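Local structure of beta-galactosidase (Bacillus circulans, 4MAD) at residues 573-578 / 583-588; 538-543 / 548-553. The protein probably hydrolyses terminal non-reducing beta-D-galactose residues in beta-D-galactosides, as a member of glycoside hydrolase family 35. One frame throughout, in Å; residues are numbered along the deposited sequence.

Interaction 1 (573-578 / 583-588)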
ATOM      1  N   ILE A 573     -17.422   0.603  16.910  1.00 18.89           N
ATOM      2  CA  ILE A 573     -16.796  -0.431  16.144  1.00 20.33           C
ATOM      3  C   ILE A 573     -17.756  -0.956  15.114  1.00 19.91           C
ATOM      4  O   ILE A 573     -18.771  -1.453  15.434  1.00 19.02           O
ATOM      5  CB  ILE A 573     -16.445  -1.607  17.012  1.00 21.08           C
ATOM      6  CG1 ILE A 573     -15.618  -1.168  18.218  1.00 18.05           C
ATOM      7  CG2 ILE A 573     -15.707  -2.565  16.233  1.00 23.18           C
ATOM      8  CD1 ILE A 573     -14.490  -0.345  17.932  1.00 19.83           C
ATOM      9  N   ILE A 574     -17.372  -0.830  13.864  1.00 19.65           N
ATOM     10  CA  ILE A 574     -18.163  -1.357  12.768  1.00 18.37           C
ATOM     11  C   ILE A 574     -17.386  -2.328  11.930  1.00 16.53           C
ATOM     12  O   ILE A 574     -16.346  -2.011  11.481  1.00 18.86           O
ATOM     13  CB  ILE A 574     -18.664  -0.250  11.846  1.00 18.83           C
ATOM     14  CG1 ILE A 574     -19.625   0.632  12.600  1.00 22.01           C
ATOM     15  CG2 ILE A 574     -19.405  -0.829  10.704  1.00 20.04           C
ATOM     16  CD1 ILE A 574     -19.981   1.789  11.929  1.00 26.92           C
ATOM     17  N   LEU A 575     -17.922  -3.513  11.776  1.00 17.59           N
ATOM     18  CA  LEU A 575     -17.230  -4.561  11.100  1.00 18.28           C
ATOM     19  C   LEU A 575     -18.075  -4.988   9.956  1.00 19.79           C
ATOM     20  O   LEU A 575     -19.183  -5.250  10.176  1.00 20.29           O
ATOM     21  CB  LEU A 575     -17.060  -5.718  12.023  1.00 18.31           C
ATOM     22  CG  LEU A 575     -16.418  -6.972  11.536  1.00 20.79           C
ATOM     23  CD1 LEU A 575     -15.706  -7.705  12.621  1.00 24.29           C
ATOM     24  CD2 LEU A 575     -17.420  -7.831  10.930  1.00 18.92           C
ATOM     25  N   LEU A 576     -17.545  -5.038   8.741  1.00 17.74           N
ATOM     26  CA  LEU A 576     -18.285  -5.560   7.604  1.00 15.82           C
ATOM     27  C   LEU A 576     -17.744  -6.940   7.334  1.00 15.34           C
ATOM     28  O   LEU A 576     -16.609  -7.077   7.057  1.00 16.14           O
ATOM     29  CB  LEU A 576     -18.095  -4.696   6.362  1.00 19.93           C
ATOM     30  CG  LEU A 576     -18.652  -5.178   5.022  1.00 20.65           C
ATOM     31  CD1 LEU A 576     -20.108  -5.451   5.059  1.00 15.03           C
ATOM     32  CD2 LEU A 576     -18.334  -4.233   3.853  1.00 24.99           C
ATOM     33  N   GLU A 577     -18.572  -7.937   7.469  1.00 17.80           N
ATOM     34  CA  GLU A 577     -18.194  -9.288   7.188  1.00 16.08           C
ATOM     35  C   GLU A 577     -18.965  -9.800   5.994  1.00 17.70           C
ATOM     36  O   GLU A 577     -20.113  -9.630   5.906  1.00 17.15           O
ATOM     37  CB  GLU A 577     -18.436 -10.197   8.364  1.00 16.71           C
ATOM     38  CG  GLU A 577     -18.613 -11.602   7.996  1.00 16.66           C
ATOM     39  CD  GLU A 577     -17.303 -12.330   7.664  1.00 19.12           C
ATOM     40  OE1 GLU A 577     -16.289 -12.063   8.312  1.00 16.46           O
ATOM     41  OE2 GLU A 577     -17.313 -13.155   6.752  1.00 16.64           O
ATOM     42  N   LEU A 578     -18.217 -10.354   5.069  1.00 15.74           N
ATOM     43  CA  LEU A 578     -18.709 -10.851   3.804  1.00 17.96           C
ATOM     44  C   LEU A 578     -19.492 -12.132   3.806  1.00 17.78           C
ATOM     45  O   LEU A 578     -20.355 -12.295   3.042  1.00 17.98           O
ATOM     46  CB  LEU A 578     -17.613 -10.896   2.732  1.00 16.13           C
ATOM     47  CG  LEU A 578     -16.903  -9.604   2.422  1.00 15.45           C
ATOM     48  CD1 LEU A 578     -15.885  -9.743   1.320  1.00 19.46           C
ATOM     49  CD2 LEU A 578     -17.847  -8.506   2.196  1.00 17.69           C
ATOM     50  N   GLN A 583     -21.006 -13.298  16.903  1.00 21.79           N
ATOM     51  CA  GLN A 583     -21.612 -12.377  17.838  1.00 22.83           C
ATOM     52  C   GLN A 583     -20.769 -11.240  18.388  1.00 19.78           C
ATOM     53  O   GLN A 583     -21.268 -10.332  18.932  1.00 21.09           O
ATOM     54  CB  GLN A 583     -22.245 -13.140  18.980  1.00 23.94           C
ATOM     55  CG  GLN A 583     -23.284 -14.129  18.620  1.00 37.20           C
ATOM     56  CD  GLN A 583     -24.516 -13.549  17.965  1.00 49.46           C
ATOM     57  OE1 GLN A 583     -24.903 -12.420  18.197  1.00 55.65           O
ATOM     58  NE2 GLN A 583     -25.151 -14.351  17.144  1.00 55.63           N
ATOM     59  N   SER A 584     -19.473 -11.368  18.227  1.00 20.98           N
ATOM     60  CA  SER A 584     -18.512 -10.503  18.872  1.00 19.49           C
ATOM     61  C   SER A 584     -17.123 -10.558  18.289  1.00 21.24           C
ATOM     62  O   SER A 584     -16.797 -11.402  17.545  1.00 17.12           O
ATOM     63  CB  SER A 584     -18.392 -10.898  20.333  1.00 21.67           C
ATOM     64  OG  SER A 584     -17.744 -12.103  20.446  1.00 19.64           O
ATOM     65  N   VAL A 585     -16.199  -9.597  18.696  1.00 18.05           N
ATOM     66  CA  VAL A 585     -14.791  -9.664  18.560  1.00 20.83           C
ATOM     67  C   VAL A 585     -14.098  -9.319  19.916  1.00 21.97           C
ATOM     68  O   VAL A 585     -14.680  -8.729  20.731  1.00 22.47           O
ATOM     69  CB  VAL A 585     -14.276  -8.708  17.468  1.00 20.00           C
ATOM     70  CG1 VAL A 585     -14.813  -9.120  16.105  1.00 20.00           C
ATOM     71  CG2 VAL A 585     -14.665  -7.273  17.789  1.00 20.00           C
ATOM     72  N   THR A 586     -12.871  -9.562  19.864  1.00 22.67           N
ATOM     73  CA  THR A 586     -12.115  -9.323  21.075  1.00 24.34           C
ATOM     74  C   THR A 586     -10.879  -8.491  20.812  1.00 22.32           C
ATOM     75  O   THR A 586     -10.279  -8.647  19.819  1.00 22.71           O
ATOM     76  CB  THR A 586     -11.603 -10.592  21.705  1.00 26.74           C
ATOM     77  OG1 THR A 586     -12.551 -11.601  21.540  1.00 35.48           O
ATOM     78  CG2 THR A 586     -11.454 -10.374  23.151  1.00 29.84           C
ATOM     79  N   PHE A 587     -10.548  -7.587  21.710  1.00 22.24           N
ATOM     80  CA  PHE A 587      -9.426  -6.738  21.504  1.00 18.55           C
ATOM     81  C   PHE A 587      -8.293  -7.321  22.375  1.00 20.32           C
ATOM     82  O   PHE A 587      -8.494  -7.574  23.499  1.00 21.59           O
ATOM     83  CB  PHE A 587      -9.746  -5.306  21.899  1.00 20.49           C
ATOM     84  CG  PHE A 587     -10.626  -4.594  20.926  1.00 17.44           C
ATOM     85  CD1 PHE A 587     -10.163  -3.592  20.145  1.00 20.15           C
ATOM     86  CD2 PHE A 587     -11.910  -4.962  20.806  1.00 19.98           C
ATOM     87  CE1 PHE A 587     -10.966  -2.993  19.244  1.00 21.33           C
ATOM     88  CE2 PHE A 587     -12.723  -4.358  19.908  1.00 25.03           C
ATOM     89  CZ  PHE A 587     -12.245  -3.368  19.142  1.00 19.60           C
ATOM     90  N   VAL A 588      -7.125  -7.516  21.806  1.00 18.72           N
ATOM     91  CA  VAL A 588      -6.007  -8.133  22.486  1.00 17.36           C
ATOM     92  C   VAL A 588      -4.755  -7.230  22.461  1.00 19.61           C
ATOM     93  O   VAL A 588      -4.753  -6.247  21.788  1.00 16.96           O
ATOM     94  CB  VAL A 588      -5.702  -9.497  21.884  1.00 18.54           C
ATOM     95  CG1 VAL A 588      -6.877 -10.331  21.951  1.00 23.09           C
ATOM     96  CG2 VAL A 588      -5.297  -9.356  20.482  1.00 18.52           C
TER

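Interaction 2 (538-543 / 548-553)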
ATOM      1  N   GLY A 538     -13.455  -9.535   5.515  1.00 15.24           N
ATOM      2  CA  GLY A 538     -14.046  -8.228   5.609  1.00 15.55           C
ATOM      3  C   GLY A 538     -13.131  -7.090   5.925  1.00 15.39           C
ATOM      4  O   GLY A 538     -12.014  -7.148   5.610  1.00 16.67           O
ATOM      5  N   VAL A 539     -13.696  -6.041   6.472  1.00 15.70           N
ATOM      6  CA  VAL A 539     -12.985  -4.869   6.913  1.00 14.88           C
ATOM      7  C   VAL A 539     -13.544  -4.371   8.251  1.00 15.09           C
ATOM      8  O   VAL A 539     -14.599  -4.741   8.642  1.00 16.25           O
ATOM      9  CB  VAL A 539     -13.064  -3.749   5.890  1.00 15.59           C
ATOM     10  CG1 VAL A 539     -12.368  -4.138   4.630  1.00 16.74           C
ATOM     11  CG2 VAL A 539     -14.464  -3.369   5.632  1.00 17.87           C
ATOM     12  N   VAL A 540     -12.789  -3.522   8.913  1.00 16.70           N
ATOM     13  CA  VAL A 540     -13.212  -2.946  10.162  1.00 15.64           C
ATOM     14  C   VAL A 540     -12.982  -1.434  10.237  1.00 15.50           C
ATOM     15  O   VAL A 540     -12.006  -0.960   9.780  1.00 14.82           O
ATOM     16  CB  VAL A 540     -12.494  -3.662  11.306  1.00 17.02           C
ATOM     17  CG1 VAL A 540     -12.944  -3.157  12.608  1.00 18.17           C
ATOM     18  CG2 VAL A 540     -12.778  -5.111  11.175  1.00 16.44           C
ATOM     19  N   PHE A 541     -13.906  -0.737  10.891  1.00 14.99           N
ATOM     20  CA  PHE A 541     -13.843   0.700  11.110  1.00 15.51           C
ATOM     21  C   PHE A 541     -13.834   0.970  12.600  1.00 15.80           C
ATOM     22  O   PHE A 541     -14.542   0.362  13.306  1.00 20.45           O
ATOM     23  CB  PHE A 541     -15.010   1.449  10.424  1.00 17.20           C
ATOM     24  CG  PHE A 541     -15.091   1.200   8.946  1.00 20.88           C
ATOM     25  CD1 PHE A 541     -14.581   2.098   8.062  1.00 23.38           C
ATOM     26  CD2 PHE A 541     -15.612   0.033   8.466  1.00 18.58           C
ATOM     27  CE1 PHE A 541     -14.626   1.837   6.724  1.00 22.45           C
ATOM     28  CE2 PHE A 541     -15.654  -0.198   7.128  1.00 22.44           C
ATOM     29  CZ  PHE A 541     -15.148   0.677   6.285  1.00 19.00           C
ATOM     30  N   VAL A 542     -12.995   1.864  13.062  1.00 16.04           N
ATOM     31  CA  VAL A 542     -13.015   2.260  14.454  1.00 14.64           C
ATOM     32  C   VAL A 542     -13.209   3.771  14.503  1.00 15.58           C
ATOM     33  O   VAL A 542     -12.470   4.471  13.967  1.00 18.11           O
ATOM     34  CB  VAL A 542     -11.723   1.840  15.154  1.00 16.12           C
ATOM     35  CG1 VAL A 542     -11.600   2.430  16.550  1.00 16.33           C
ATOM     36  CG2 VAL A 542     -11.633   0.351  15.134  1.00 13.40           C
ATOM     37  N   ASN A 543     -14.315   4.213  15.027  1.00 16.78           N
ATOM     38  CA  ASN A 543     -14.597   5.615  15.002  1.00 18.35           C
ATOM     39  C   ASN A 543     -14.476   6.175  13.592  1.00 20.10           C
ATOM     40  O   ASN A 543     -14.084   7.280  13.412  1.00 20.80           O
ATOM     41  CB  ASN A 543     -13.750   6.394  16.000  1.00 19.59           C
ATOM     42  CG  ASN A 543     -14.024   5.977  17.438  1.00 20.33           C
ATOM     43  OD1 ASN A 543     -13.134   5.712  18.152  1.00 25.07           O
ATOM     44  ND2 ASN A 543     -15.246   5.850  17.794  1.00 16.21           N
ATOM     45  N   GLY A 548      -8.383  -1.499   7.607  1.00 15.38           N
ATOM     46  CA  GLY A 548      -7.894  -2.454   6.656  1.00 13.25           C
ATOM     47  C   GLY A 548      -8.754  -3.676   6.529  1.00 14.75           C
ATOM     48  O   GLY A 548      -9.838  -3.681   6.971  1.00 15.52           O
ATOM     49  N   ARG A 549      -8.238  -4.677   5.867  1.00 12.46           N
ATOM     50  CA  ARG A 549      -8.929  -5.909   5.633  1.00 14.06           C
ATOM     51  C   ARG A 549      -8.466  -7.048   6.541  1.00 14.42           C
ATOM     52  O   ARG A 549      -7.356  -7.032   7.021  1.00 16.32           O
ATOM     53  CB  ARG A 549      -8.703  -6.376   4.198  1.00 14.88           C
ATOM     54  CG  ARG A 549      -8.823  -5.283   3.113  1.00 15.08           C
ATOM     55  CD  ARG A 549      -8.643  -5.861   1.733  1.00 15.77           C
ATOM     56  NE  ARG A 549      -8.065  -4.943   0.796  1.00 15.44           N
ATOM     57  CZ  ARG A 549      -8.671  -4.465  -0.275  1.00 16.88           C
ATOM     58  NH1 ARG A 549      -9.897  -4.819  -0.535  1.00 16.44           N
ATOM     59  NH2 ARG A 549      -8.078  -3.626  -1.079  1.00 14.30           N
ATOM     60  N   TYR A 550      -9.347  -8.021   6.733  1.00 14.43           N
ATOM     61  CA  TYR A 550      -9.042  -9.247   7.407  1.00 14.27           C
ATOM     62  C   TYR A 550      -9.531 -10.446   6.574  1.00 14.97           C
ATOM     63  O   TYR A 550     -10.349 -10.285   5.796  1.00 15.54           O
ATOM     64  CB  TYR A 550      -9.697  -9.293   8.755  1.00 13.13           C
ATOM     65  CG  TYR A 550     -11.211  -9.416   8.746  1.00 13.03           C
ATOM     66  CD1 TYR A 550     -11.831 -10.634   8.720  1.00 14.00           C
ATOM     67  CD2 TYR A 550     -12.010  -8.319   8.854  1.00 16.96           C
ATOM     68  CE1 TYR A 550     -13.165 -10.751   8.780  1.00 13.12           C
ATOM     69  CE2 TYR A 550     -13.362  -8.442   8.887  1.00 13.50           C
ATOM     70  CZ  TYR A 550     -13.942  -9.648   8.854  1.00 14.32           C
ATOM     71  OH  TYR A 550     -15.289  -9.706   8.875  1.00 18.02           O
ATOM     72  N   TRP A 551      -8.945 -11.604   6.712  1.00 13.89           N
ATOM     73  CA  TRP A 551      -9.361 -12.757   5.957  1.00 14.28           C
ATOM     74  C   TRP A 551      -8.838 -13.961   6.734  1.00 17.13           C
ATOM     75  O   TRP A 551      -7.678 -14.015   7.033  1.00 17.80           O
ATOM     76  CB  TRP A 551      -8.727 -12.697   4.590  1.00 15.32           C
ATOM     77  CG  TRP A 551      -9.262 -13.620   3.591  1.00 15.08           C
ATOM     78  CD1 TRP A 551     -10.211 -14.554   3.755  1.00 16.10           C
ATOM     79  CD2 TRP A 551      -8.919 -13.642   2.216  1.00 13.97           C
ATOM     80  NE1 TRP A 551     -10.464 -15.189   2.584  1.00 14.69           N
ATOM     81  CE2 TRP A 551      -9.684 -14.639   1.609  1.00 17.41           C
ATOM     82  CE3 TRP A 551      -8.022 -12.937   1.454  1.00 13.73           C
ATOM     83  CZ2 TRP A 551      -9.556 -14.934   0.288  1.00 18.27           C
ATOM     84  CZ3 TRP A 551      -7.944 -13.194   0.152  1.00 19.78           C
ATOM     85  CH2 TRP A 551      -8.675 -14.205  -0.423  1.00 18.45           C
ATOM     86  N   GLU A 552      -9.662 -14.953   6.979  1.00 17.08           N
ATOM     87  CA  GLU A 552      -9.330 -16.078   7.834  1.00 18.30           C
ATOM     88  C   GLU A 552      -8.150 -16.895   7.327  1.00 19.65           C
ATOM     89  O   GLU A 552      -7.581 -17.657   8.067  1.00 18.22           O
ATOM     90  CB  GLU A 552     -10.524 -17.022   7.974  1.00 19.62           C
ATOM     91  CG  GLU A 552     -10.892 -17.627   6.705  1.00 22.56           C
ATOM     92  CD  GLU A 552     -12.233 -18.375   6.655  1.00 33.84           C
ATOM     93  OE1 GLU A 552     -12.926 -18.486   7.643  1.00 30.54           O
ATOM     94  OE2 GLU A 552     -12.569 -18.825   5.551  1.00 35.14           O
ATOM     95  N   ILE A 553      -7.842 -16.756   6.048  1.00 18.57           N
ATOM     96  CA  ILE A 553      -6.783 -17.556   5.441  1.00 20.22           C
ATOM     97  C   ILE A 553      -5.376 -17.189   5.901  1.00 19.03           C
ATOM     98  O   ILE A 553      -4.468 -17.884   5.647  1.00 17.79           O
ATOM     99  CB  ILE A 553      -6.861 -17.675   3.913  1.00 22.33           C
ATOM    100  CG1 ILE A 553      -6.541 -16.372   3.215  1.00 16.90           C
ATOM    101  CG2 ILE A 553      -8.168 -18.251   3.527  1.00 20.60           C
ATOM    102  CD1 ILE A 553      -6.453 -16.467   1.760  1.00 15.40           C
TER

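Interaction 1 (573-578 / 583-588)
Ile-573 and Leu-575 of strand 569-577 meet Phe-587 and Val-585 of strand 584-588 through side chains alone, with no hydrogen bond. The closest pair of CA atoms across the two segments, in Leu-575 and Val-585, is still 9.4 Å apart. The strands are not neighbours in the sheet order. Their side chains meet across the interior, consistent with a jelly-roll-like beta sandwich.

Two apolar contacts make up the interface. In the first, Ile-573 and Phe-587 approach from opposite directions. CD1 of Ile-573 lies 4.0 Å from CZ of Phe-587, and it meets the ring obliquely. CG1 of Ile-573 sits beside its backbone N (chi1 -53°), and this branch carries CD1 to the far end of the ring. In the second, CD1 of Leu-575 touches CG1 of Val-585 at 3.9 Å. These are single methyl groups on side chains that cross at a slant.

The contact is buried hydrophobic packing inside the C-terminal beta domain, away from the predicted catalytic residues. Phe-361 of strand 357-366 touches both Leu-575 and Val-585, as does Trp-535 from a loop. Leu-520 of strand 514-522 touches both Ile-573 and Phe-587. Strand 537-542 flanks strand 569-577, with Val-540 against Leu-575 and Val-542 against Ile-573.

Interaction 2 (538-543 / 548-553)
The O atom of Gly-538 accepts a hydrogen bond from the backbone N of Tyr-550, 3.0 Å away. Arg-549 CA also touches this Gly-538 O, by a CA-H...O contact of 3.3 Å. The return bond, from Gly-538 N to Tyr-550 O, is 3.2 Å long. Both N-H bonds are nearly straight, at 166° and 165° at the hydrogen. They make Gly-538 and Tyr-550 a hydrogen-bonded pair in the antiparallel beta hairpin of strands 537-542 and 545-551, in the galactose-binding domain. Val-539 and Arg-549 form the next, non-hydrogen-bonded pair.

The Tyr-550 ring folds back over the backbone of Gly-538. Its CG stands between the backbone N and the carbonyl carbon (chi1 69°), which turns the ring toward the neighbouring strand. Gly-538 CA makes a CH-pi contact with one face, 3.8 Å from the ring centroid. Gly-538 N lies 3.3 Å above the Tyr-550 ring plane, over its centre. The tyrosine hydroxyl hydrogen-bonds OE1 of Glu-577. A leucine in place of Tyr-550 would probably lose the ring face that lies over Gly-538 and leave Glu-577 OE1 without its hydroxyl partner.

Val-540 lies on the same side of the sheet as the tyrosine and crosses it at about a right angle. Its CG2 reaches Tyr-550 CD2 at 4.0 Å. Val-539 and Arg-549 occupy the other side. The guanidinium group of Arg-549 leads away to a salt bridge with Glu-457, while nearer its backbone Arg-549 CG rests 4.0 Å from Val-539 CG1.

Overall arrangement
Interactions 1 and 2 lie in one antiparallel sheet of the C-terminal beta domain, with centres about 8 Å apart. Interaction 2 comes first along the chain. Its hairpin is complete before strand 569-577 begins, and that strand then pairs with strand 537-542. The backbone bond from Phe-541 N to Ile-574 O is part of this pairing. Strand 584-588 follows on the far side of strands 514-522 and 357-366 in the sheet order. Interaction 2 therefore pairs neighbouring strands, whereas interaction 1 packs side chains between strands separated in that order. Glu-577 OE1, on the strand of interaction 1, also takes backbone N-H groups from Thr-536 and Lys-537, next to the hairpin. Both contacts lie away from the predicted catalytic residues.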